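Local coordinates for cyclic nucleotide-binding protein (PDB 5D1I), which is of unknown function but has the beta-barrel fold of cyclic nucleotide-binding domains and may belong to a DNA-binding transcription regulator, at residues 25-28 against 29-33; 42-45 against 46-50; 92-96 against 97-101. All blocks are in the same frame, centred on the assembly; numbering follows the deposited sequence.

Contact 1. Residues 25-28 against 29-33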
loop_
_atom_site.group_PDB
_atom_site.type_symbol
_atom_site.label_atom_id
_atom_site.label_comp_id
_atom_site.label_asym_id
_atom_site.label_seq_id
_atom_site.Cartn_x
_atom_site.Cartn_y
_atom_site.Cartn_z
ATOM N N GLU A 25 -7.424 -1.217 2.650
ATOM C CA GLU A 25 -7.680 -2.653 2.484
ATOM C C GLU A 25 -9.106 -3.098 2.800
ATOM O O GLU A 25 -9.717 -3.830 2.024
ATOM C CB GLU A 25 -6.721 -3.465 3.365
ATOM C CG GLU A 25 -7.071 -4.954 3.437
ATOM C CD GLU A 25 -6.509 -5.653 4.671
ATOM O OE1 GLU A 25 -5.894 -4.981 5.532
ATOM O OE2 GLU A 25 -6.695 -6.884 4.780
ATOM N N SER A 26 -9.627 -2.671 3.942
ATOM C CA SER A 26 -10.912 -3.176 4.413
ATOM C C SER A 26 -12.104 -2.345 3.937
ATOM O O SER A 26 -13.237 -2.593 4.349
ATOM C CB SER A 26 -10.918 -3.243 5.940
ATOM O OG SER A 26 -10.692 -1.961 6.498
ATOM N N PHE A 27 -11.851 -1.368 3.073
ATOM C CA PHE A 27 -12.915 -0.499 2.573
ATOM C C PHE A 27 -13.904 -1.265 1.697
ATOM O O PHE A 27 -13.515 -2.106 0.885
ATOM C CB PHE A 27 -12.341 0.672 1.767
ATOM C CG PHE A 27 -11.788 1.796 2.606
ATOM C CD1 PHE A 27 -11.391 1.586 3.917
ATOM C CD2 PHE A 27 -11.672 3.072 2.074
ATOM C CE1 PHE A 27 -10.881 2.626 4.678
ATOM C CE2 PHE A 27 -11.165 4.116 2.828
ATOM C CZ PHE A 27 -10.769 3.892 4.131
ATOM N N THR A 28 -15.185 -0.961 1.855
ATOM C CA THR A 28 -16.208 -1.487 0.959
ATOM C C THR A 28 -16.055 -0.841 -0.411
ATOM O O THR A 28 -15.421 0.209 -0.528
ATOM C CB THR A 28 -17.616 -1.209 1.501
ATOM O OG1 THR A 28 -17.887 0.196 1.414
ATOM C CG2 THR A 28 -17.724 -1.665 2.948
ATOM N N PRO A 29 -16.628 -1.459 -1.458
ATOM C CA PRO A 29 -16.605 -0.808 -2.773
ATOM C C PRO A 29 -17.224 0.593 -2.737
ATOM O O PRO A 29 -16.776 1.486 -3.463
ATOM C CB PRO A 29 -17.434 -1.755 -3.645
ATOM C CG PRO A 29 -17.274 -3.085 -3.000
ATOM C CD PRO A 29 -17.219 -2.811 -1.524
ATOM N N GLU A 30 -18.229 0.782 -1.888
ATOM C CA GLU A 30 -18.864 2.085 -1.732
ATOM C C GLU A 30 -17.895 3.098 -1.122
ATOM O O GLU A 30 -17.858 4.256 -1.537
ATOM C CB GLU A 30 -20.127 1.972 -0.874
ATOM C CG GLU A 30 -20.854 3.289 -0.661
ATOM C CD GLU A 30 -22.169 3.124 0.077
ATOM O OE1 GLU A 30 -23.182 2.796 -0.577
ATOM O OE2 GLU A 30 -22.193 3.325 1.309
ATOM N N GLN A 31 -17.111 2.657 -0.142
ATOM C CA GLN A 31 -16.127 3.529 0.491
ATOM C C GLN A 31 -15.006 3.903 -0.468
ATOM O O GLN A 31 -14.557 5.054 -0.491
ATOM C CB GLN A 31 -15.536 2.867 1.738
ATOM C CG GLN A 31 -16.496 2.770 2.908
ATOM C CD GLN A 31 -15.815 2.273 4.168
ATOM O OE1 GLN A 31 -15.378 1.125 4.240
ATOM N NE2 GLN A 31 -15.714 3.141 5.169
ATOM N N LEU A 32 -14.548 2.928 -1.251
ATOM C CA LEU A 32 -13.496 3.166 -2.237
ATOM C C LEU A 32 -13.957 4.173 -3.285
ATOM O O LEU A 32 -13.176 5.003 -3.752
ATOM C CB LEU A 32 -13.083 1.854 -2.914
ATOM C CG LEU A 32 -12.311 0.861 -2.045
ATOM C CD1 LEU A 32 -12.076 -0.428 -2.807
ATOM C CD2 LEU A 32 -10.989 1.467 -1.583
ATOM N N ARG A 33 -15.231 4.087 -3.647
ATOM C CA ARG A 33 -15.841 5.010 -4.596
ATOM C C ARG A 33 -15.839 6.437 -4.053
ATOM O O ARG A 33 -15.453 7.376 -4.754
ATOM C CB ARG A 33 -17.273 4.570 -4.920
ATOM C CG ARG A 33 -17.904 5.307 -6.090
ATOM C CD ARG A 33 -19.240 4.686 -6.468
ATOM N NE ARG A 33 -19.203 3.227 -6.389
ATOM C CZ ARG A 33 -18.757 2.429 -7.355
ATOM N NH1 ARG A 33 -18.764 1.114 -7.185
ATOM N NH2 ARG A 33 -18.305 2.943 -8.492
#
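Two side-chain torsions bring Thr28 and Gln31 into reciprocal bonding. With chi1 of Thr28 at 70°, OG1 sits between its own backbone N and carbonyl carbon and faces the first turn of the helix, where it accepts from the amide of Gln31 (Gln31 N to Thr28 OG1, 3.0 Å). Gln31 has CG anti to its carbonyl carbon and an extended chain beyond, which carries the amide back past the threonine. Its oxygen then takes the Thr28 amide hydrogen in a nearly straight bond (Thr28 N to Gln31 OE1, 3.2 Å, 162° at the hydrogen), and the donor lies in the carbonyl plane on a lone pair of OE1. These two bonds define a capping box, with Thr28 as the N-cap. The helix hydrogen-bonding pattern starts at the same residue, because Leu32 N donates to Thr28 O at 2.9 Å.

Phe27 supplies the apolar side of the cap. Its CB lies 3.7 Å from Leu32 CD2, while Gln31 CB approaches the ring obliquely, 3.9 Å from Phe27 CD2. The Phe27 and Gln31 side chains cross at about a right angle, while the planes of ring and amide are 31° apart. Gln31 OE1 also lies 3.4 Å from Phe27 CA, so the glutamine meets the ring through CB and the backbone through OE1.

Phe27 packs further on Phe24 and on Phe121 of helix 118-124, and Leu32 rests on Ile15 of helix 11-18. Arg82 of the second subunit hydrogen-bonds Glu25 O and packs against Pro29 and Leu32, which places the start of helix 29-38 between two helices of its own chain and the dimer partner.

Contact 2. Residues 42-45 against 46-50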
loop_
_atom_site.group_PDB
_atom_site.type_symbol
_atom_site.label_atom_id
_atom_site.label_comp_id
_atom_site.label_asym_id
_atom_site.label_seq_id
_atom_site.Cartn_x
_atom_site.Cartn_y
_atom_site.Cartn_z
ATOM N N LEU A 42 -3.833 14.888 -10.138
ATOM C CA LEU A 42 -2.783 15.829 -10.513
ATOM C C LEU A 42 -1.939 15.288 -11.655
ATOM O O LEU A 42 -1.527 14.132 -11.638
ATOM C CB LEU A 42 -1.882 16.138 -9.316
ATOM C CG LEU A 42 -2.498 16.917 -8.155
ATOM C CD1 LEU A 42 -1.495 17.065 -7.022
ATOM C CD2 LEU A 42 -2.975 18.278 -8.635
ATOM N N VAL A 43 -1.679 16.131 -12.648
ATOM C CA VAL A 43 -0.762 15.766 -13.717
ATOM C C VAL A 43 0.578 16.454 -13.489
ATOM O O VAL A 43 0.662 17.681 -13.466
ATOM C CB VAL A 43 -1.315 16.139 -15.100
ATOM C CG1 VAL A 43 -0.263 15.902 -16.167
ATOM C CG2 VAL A 43 -2.567 15.330 -15.397
ATOM N N LEU A 44 1.620 15.649 -13.306
ATOM C CA LEU A 44 2.950 16.160 -13.009
ATOM C C LEU A 44 3.833 16.122 -14.242
ATOM O O LEU A 44 4.055 15.056 -14.817
ATOM C CB LEU A 44 3.604 15.348 -11.888
ATOM C CG LEU A 44 2.766 15.069 -10.639
ATOM C CD1 LEU A 44 3.524 14.162 -9.686
ATOM C CD2 LEU A 44 2.370 16.364 -9.949
ATOM N N ARG A 45 4.338 17.281 -14.649
ATOM C CA ARG A 45 5.287 17.331 -15.751
ATOM C C ARG A 45 6.611 16.704 -15.331
ATOM O O ARG A 45 6.916 16.620 -14.144
ATOM C CB ARG A 45 5.506 18.774 -16.215
ATOM C CG ARG A 45 4.249 19.449 -16.744
ATOM C CD ARG A 45 4.520 20.880 -17.190
ATOM N NE ARG A 45 3.296 21.563 -17.605
ATOM C CZ ARG A 45 2.808 21.538 -18.841
ATOM N NH1 ARG A 45 3.438 20.864 -19.795
ATOM N NH2 ARG A 45 1.686 22.187 -19.126
ATOM N N ALA A 46 7.389 16.256 -16.307
ATOM C CA ALA A 46 8.723 15.733 -16.035
ATOM C C ALA A 46 9.565 16.787 -15.323
ATOM O O ALA A 46 9.583 17.955 -15.717
ATOM C CB ALA A 46 9.397 15.291 -17.325
ATOM N N GLY A 47 10.245 16.377 -14.260
ATOM C CA GLY A 47 11.082 17.291 -13.509
ATOM C C GLY A 47 10.363 17.999 -12.375
ATOM O O GLY A 47 11.000 18.681 -11.574
ATOM N N ARG A 48 9.044 17.847 -12.292
ATOM C CA ARG A 48 8.305 18.471 -11.198
ATOM C C ARG A 48 8.502 17.732 -9.883
ATOM O O ARG A 48 8.423 16.503 -9.818
ATOM C CB ARG A 48 6.808 18.551 -11.492
ATOM C CG ARG A 48 6.026 19.070 -10.287
ATOM C CD ARG A 48 4.551 19.225 -10.548
ATOM N NE ARG A 48 3.872 19.850 -9.418
ATOM C CZ ARG A 48 2.596 20.217 -9.426
ATOM N NH1 ARG A 48 1.858 20.022 -10.509
ATOM N NH2 ARG A 48 2.057 20.779 -8.353
ATOM N N GLU A 49 8.746 18.493 -8.827
ATOM C CA GLU A 49 8.804 17.912 -7.501
ATOM C C GLU A 49 7.462 18.021 -6.816
ATOM O O GLU A 49 6.810 19.068 -6.844
ATOM C CB GLU A 49 9.878 18.582 -6.665
ATOM C CG GLU A 49 11.267 18.298 -7.167
ATOM C CD GLU A 49 12.321 18.849 -6.252
ATOM O OE1 GLU A 49 12.394 18.398 -5.089
ATOM O OE2 GLU A 49 13.073 19.735 -6.698
ATOM N N LEU A 50 7.054 16.913 -6.212
ATOM C CA LEU A 50 5.798 16.825 -5.494
ATOM C C LEU A 50 5.922 17.520 -4.143
ATOM O O LEU A 50 5.022 18.238 -3.711
ATOM C CB LEU A 50 5.413 15.356 -5.315
ATOM C CG LEU A 50 3.939 14.975 -5.366
ATOM C CD1 LEU A 50 3.211 15.791 -6.419
ATOM C CD2 LEU A 50 3.823 13.489 -5.653
HETATM O O HOH W 1 3.704 19.908 -13.391
#
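A water molecule joins Arg45 to Arg48, accepting from Arg45 N at 3.0 Å and, through a weak bond, from Arg48 NH1 at 3.4 Å. The guanidinium reaches this water because Arg48 has CG anti to its backbone N (chi1 174°) and stays extended from CG to NE, which runs the side chain back alongside the end of strand 40-44. A direct backbone bond closes the turn: Arg48 N donates to Arg45 O at 3.1 Å, with 158° at the hydrogen. The donor stands above the carbonyl plane, 39° out of it, and therefore does not use a lone-pair direction.

Leu44 packs against the arginine. Its CD2 methyl sits over one face of the Arg48 guanidinium, 3.7 Å from NH1, and also meets Arg48 CD at 3.6 Å, touching both the aliphatic stem and the flat charged end. The two side chains cross at about a right angle. Both Leu44 methyls also meet Leu50 CD1, CD1 and CD2 each at 3.7 Å. Leu44, itself buried, lies between exposed Arg48 and Leu50.

Leu44 rests further on Val113, and Leu50 touches Tyr61. Backbone bonds of Leu44 with Thr111 and of Arg48 with Ala107 show the chain leaving one sheet and entering the other. Residues 45-48 form a type II beta turn, whose third position is held by Gly47 at a positive phi where a CB would jam against the carbonyl O of Ala46. The turn, followed by a corner at Leu50, leads from one sheet to the other in the cupin-like beta barrel of cyclic nucleotide-binding domains.

Contact 3. Residues 92-96 against 97-101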
loop_
_atom_site.group_PDB
_atom_site.type_symbol
_atom_site.label_atom_id
_atom_site.label_comp_id
_atom_site.label_asym_id
_atom_site.label_seq_id
_atom_site.Cartn_x
_atom_site.Cartn_y
_atom_site.Cartn_z
ATOM N N GLU A 92 1.565 7.606 2.943
ATOM C CA GLU A 92 0.421 6.891 3.508
ATOM C C GLU A 92 0.271 7.159 5.003
ATOM O O GLU A 92 -0.843 7.299 5.507
ATOM C CB GLU A 92 0.547 5.385 3.273
ATOM C CG GLU A 92 -0.709 4.602 3.650
ATOM C CD GLU A 92 -0.500 3.105 3.567
ATOM O OE1 GLU A 92 0.530 2.626 4.075
ATOM O OE2 GLU A 92 -1.358 2.405 2.996
HETATM N N MSE A 93 1.399 7.239 5.704
HETATM C CA MSE A 93 1.388 7.453 7.148
HETATM C C MSE A 93 0.869 8.840 7.526
HETATM O O MSE A 93 0.415 9.058 8.651
HETATM C CB MSE A 93 2.788 7.247 7.729
HETATM C CG MSE A 93 3.269 5.806 7.709
HETATM SE SE MSE A 93 2.018 4.589 8.583
HETATM C CE MSE A 93 1.304 3.698 7.005
ATOM N N ALA A 94 0.944 9.780 6.592
ATOM C CA ALA A 94 0.464 11.134 6.852
ATOM C C ALA A 94 -1.038 11.145 7.108
ATOM O O ALA A 94 -1.553 12.054 7.749
ATOM C CB ALA A 94 0.807 12.056 5.695
ATOM N N LEU A 95 -1.730 10.122 6.615
ATOM C CA LEU A 95 -3.181 10.040 6.738
ATOM C C LEU A 95 -3.620 9.676 8.149
ATOM O O LEU A 95 -4.768 9.917 8.528
ATOM C CB LEU A 95 -3.745 9.012 5.750
ATOM C CG LEU A 95 -3.566 9.292 4.256
ATOM C CD1 LEU A 95 -4.186 8.177 3.433
ATOM C CD2 LEU A 95 -4.166 10.631 3.878
ATOM N N ILE A 96 -2.712 9.091 8.928
ATOM C CA ILE A 96 -3.080 8.579 10.247
ATOM C C ILE A 96 -2.157 9.028 11.374
ATOM O O ILE A 96 -2.359 8.647 12.525
ATOM C CB ILE A 96 -3.115 7.038 10.251
ATOM C CG1 ILE A 96 -1.729 6.470 9.945
ATOM C CG2 ILE A 96 -4.143 6.525 9.249
ATOM C CD1 ILE A 96 -1.649 4.962 10.050
ATOM N N ALA A 97 -1.145 9.828 11.051
ATOM C CA ALA A 97 -0.202 10.287 12.066
ATOM C C ALA A 97 0.474 11.584 11.652
ATOM O O ALA A 97 0.471 11.944 10.478
ATOM C CB ALA A 97 0.840 9.215 12.340
ATOM N N GLN A 98 1.042 12.293 12.620
ATOM C CA GLN A 98 1.772 13.515 12.306
ATOM C C GLN A 98 3.123 13.125 11.721
ATOM O O GLN A 98 3.928 12.474 12.383
ATOM C CB GLN A 98 1.933 14.396 13.549
ATOM C CG GLN A 98 2.367 15.819 13.228
ATOM C CD GLN A 98 1.551 16.869 13.957
ATOM O OE1 GLN A 98 2.077 17.602 14.796
ATOM N NE2 GLN A 98 0.263 16.959 13.632
ATOM N N THR A 99 3.355 13.482 10.461
ATOM C CA THR A 99 4.560 13.033 9.768
ATOM C C THR A 99 5.188 14.123 8.910
ATOM O O THR A 99 4.599 15.173 8.678
ATOM C CB THR A 99 4.287 11.824 8.838
ATOM O OG1 THR A 99 3.501 12.250 7.721
ATOM C CG2 THR A 99 3.567 10.690 9.566
ATOM N N THR A 100 6.400 13.848 8.444
ATOM C CA THR A 100 7.070 14.692 7.465
ATOM C C THR A 100 7.512 13.805 6.314
ATOM O O THR A 100 7.651 12.595 6.484
ATOM C CB THR A 100 8.285 15.420 8.055
ATOM O OG1 THR A 100 9.166 14.461 8.650
ATOM C CG2 THR A 100 7.853 16.429 9.109
ATOM N N ARG A 101 7.723 14.401 5.146
ATOM C CA ARG A 101 8.144 13.651 3.968
ATOM C C ARG A 101 9.490 12.969 4.194
ATOM O O ARG A 101 10.506 13.634 4.403
ATOM C CB ARG A 101 8.215 14.579 2.753
ATOM C CG ARG A 101 6.908 15.306 2.467
ATOM C CD ARG A 101 5.801 14.336 2.040
ATOM N NE ARG A 101 4.547 15.039 1.782
ATOM C CZ ARG A 101 3.395 14.447 1.481
ATOM N NH1 ARG A 101 3.324 13.129 1.398
ATOM N NH2 ARG A 101 2.308 15.180 1.268
#
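The carbonyl of Met93 (modelled as selenomethionine) marks where a 3-10 segment gives way to extended chain. Met93 O accepts from Ile96 N at 3.1 Å and, more weakly, from Ala97 N at 3.0 Å, where the angle at the hydrogen is only 122°. One residue later Ala97 is already fully extended, and the backbone swings back toward a weakly bonded strand at 99-100. A short 3-10 turn opening with Glu92, then a loop and Arg101, is consistent with the phosphate-binding cassette of cyclic nucleotide-binding domains. In relatives this element receives the ligand phosphate; here the correspondence rests on sequence and fold.

The returning strand touches the 3-10 turn through Thr99. With chi1 at 70°, Thr99 turns OG1 to Ala94 and CG2 to Met93. The methyl CG2 lies 3.7 Å from Met93 O and 4.0 Å from Met93 CB. Both branches of the threonine therefore bear on consecutive residues of the turn.

Thr99 is paired by backbone hydrogen bonds with Ala57, and Ala94 also packs on Ala57, so strand 56-63 lies against both halves of the cassette-like segment. Arg101 makes a cation-pi contact with Phe51, while Glu92 OE2 accepts from Leu23 N. Leu23 of the second subunit packs against Met93, which brings this segment to the dimer interface.

Across the bend, the hydroxyl oxygen Thr99 OG1 makes van der Waals contact with Ala94, at 3.4 Å from both Ala94 CA and Ala94 CB.

Overall arrangement
The contacts follow one another along the chain: the helix cap at 25-33, the turn and barrel corner at 42-50, then the cassette-like segment at 92-101. Contact 1 lies about 28 Å, centre to centre, from contact 2 and about 21 Å from contact 3; contacts 2 and 3 are also about 21 Å apart. Contacts 1 and 2 stand on opposite sides of the chain's centre, joined in sequence by helix 29-38 and strand 40-44. Contacts 2 and 3 reach the same antiparallel sheet and both belong to the cyclic nucleotide-binding domain, again on opposite sides of the centre. Contacts 1 and 3 both lie at the interface between the two subunits, while contact 2 remains on the barrel surface.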